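Side-chain contact in beta-porphyranase B (Bacteroides plebeius, PDB 4AWD), which cleaves the sulfated red-seaweed polysaccharide porphyran at its beta-1,4 linkages between D-galactose and L-galactose-6-sulfate, yielding mostly disaccharides: residues K61-A65 and A66-A70. Residues are numbered along the deposited sequence; the frame is centred on the assembly and turned at random.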
# COMPACT_ATOMS: atom_id res chain seq x y z
N LYS A 61 -6.05 6.41 -21.74
CA LYS A 61 -6.03 7.87 -21.75
C LYS A 61 -6.48 8.46 -20.40
O LYS A 61 -6.34 9.67 -20.17
CB LYS A 61 -6.91 8.41 -22.89
CG LYS A 61 -6.96 7.51 -24.15
CD LYS A 61 -7.84 8.10 -25.27
CE LYS A 61 -9.35 8.02 -24.96
NZ LYS A 61 -9.93 6.64 -25.13
N ARG A 62 -7.00 7.61 -19.51
CA ARG A 62 -7.48 8.03 -18.19
C ARG A 62 -7.55 6.86 -17.20
O ARG A 62 -7.49 5.69 -17.59
CB ARG A 62 -8.87 8.68 -18.28
CG ARG A 62 -9.96 7.71 -18.73
CD ARG A 62 -11.37 8.33 -18.74
NE ARG A 62 -11.61 9.22 -19.89
CZ ARG A 62 -11.76 8.82 -21.16
NH1 ARG A 62 -11.68 7.53 -21.49
NH2 ARG A 62 -11.98 9.73 -22.11
N LEU A 63 -7.67 7.19 -15.93
CA LEU A 63 -7.94 6.20 -14.90
C LEU A 63 -9.31 5.58 -15.16
O LEU A 63 -10.28 6.28 -15.49
CB LEU A 63 -7.85 6.83 -13.49
CG LEU A 63 -8.03 5.90 -12.27
CD1 LEU A 63 -6.79 5.11 -11.98
CD2 LEU A 63 -8.43 6.70 -11.04
N ASN A 64 -9.38 4.26 -15.04
CA ASN A 64 -10.61 3.54 -15.25
C ASN A 64 -11.50 3.69 -14.03
O ASN A 64 -11.29 3.04 -13.01
CB ASN A 64 -10.31 2.08 -15.53
CG ASN A 64 -11.55 1.26 -15.85
OD1 ASN A 64 -12.68 1.75 -15.79
ND2 ASN A 64 -11.33 -0.01 -16.19
N ALA A 65 -12.48 4.58 -14.14
CA ALA A 65 -13.34 4.94 -13.03
C ALA A 65 -14.28 3.80 -12.63
O ALA A 65 -14.86 3.83 -11.56
CB ALA A 65 -14.11 6.25 -13.34
N ALA A 66 -14.42 2.79 -13.48
CA ALA A 66 -15.18 1.60 -13.07
C ALA A 66 -14.42 0.76 -12.03
O ALA A 66 -15.03 0.16 -11.15
CB ALA A 66 -15.57 0.73 -14.28
N LYS A 67 -13.09 0.75 -12.13
CA LYS A 67 -12.22 -0.09 -11.31
C LYS A 67 -11.57 0.63 -10.11
O LYS A 67 -11.21 -0.02 -9.11
CB LYS A 67 -11.10 -0.68 -12.18
CG LYS A 67 -10.38 -1.89 -11.57
CD LYS A 67 -9.40 -2.51 -12.58
CE LYS A 67 -10.11 -3.23 -13.73
NZ LYS A 67 -9.09 -3.74 -14.72
N TRP A 68 -11.38 1.94 -10.22
CA TRP A 68 -10.60 2.70 -9.23
C TRP A 68 -11.31 3.94 -8.72
O TRP A 68 -11.99 4.63 -9.47
CB TRP A 68 -9.23 3.14 -9.80
CG TRP A 68 -8.45 2.04 -10.38
CD1 TRP A 68 -8.28 1.78 -11.70
CD2 TRP A 68 -7.73 1.01 -9.68
NE1 TRP A 68 -7.48 0.67 -11.87
CE2 TRP A 68 -7.15 0.18 -10.64
CE3 TRP A 68 -7.52 0.73 -8.32
CZ2 TRP A 68 -6.37 -0.94 -10.30
CZ3 TRP A 68 -6.74 -0.37 -7.99
CH2 TRP A 68 -6.17 -1.19 -8.97
N HIS A 69 -11.14 4.23 -7.44
CA HIS A 69 -11.45 5.56 -6.89
C HIS A 69 -10.19 6.41 -6.94
O HIS A 69 -9.20 6.07 -6.28
CB HIS A 69 -11.91 5.45 -5.44
CG HIS A 69 -13.20 4.73 -5.25
ND1 HIS A 69 -14.41 5.25 -5.66
CD2 HIS A 69 -13.49 3.57 -4.62
CE1 HIS A 69 -15.38 4.42 -5.32
NE2 HIS A 69 -14.85 3.39 -4.69
N ALA A 70 -10.22 7.50 -7.71
CA ALA A 70 -9.07 8.44 -7.81
C ALA A 70 -8.77 9.08 -6.46
O ALA A 70 -7.59 9.30 -6.11
CB ALA A 70 -9.33 9.53 -8.86
O HOH W 1 -8.67 -1.35 -15.81
O HOH W 2 -14.78 5.55 -9.49
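The carbonyl of N64 accepts from K67 N and from W68 N, 3.0 Å from its O in each case, so a type I beta turn over A65 and A66 widens into an alpha turn that leads into strand 68-69 of the GH16 jelly roll. The W68 donor lies nearly in line with C=O (C=O...N 164°), whereas the K67 donor stands well above the carbonyl plane. Asparagine suits the first position because its side chain adds an Asx turn: with CG anti to its backbone N (chi1 -177°), N64 OD1 reaches over the turn to A66 N at 3.1 Å, which approaches from above the amide plane. The small methyls of A65 and A66 fit the exposed bend.

L63, just before the turn, supplies a branched apolar end with a methyl for each of two neighbours. L63 CD1 meets the indole obliquely, 3.7 Å from W68 CD1, and L63 CD2 packs 3.7 Å from A70 CB. Tryptophan suits its buried place: the broad ring lies against V124 and S126 of strand 117-126, and NE1 donates a hydrogen bond to D56 OD2. K67 sets its CG above one indole face, displaced toward the rim, and its length carries NZ to T55 O and Y29 OH; a water joins this ammonium to N64 ND2. A second water bridges two backbone carbonyls, donating to A65 O at 2.7 Å and W68 O at 2.9 Å.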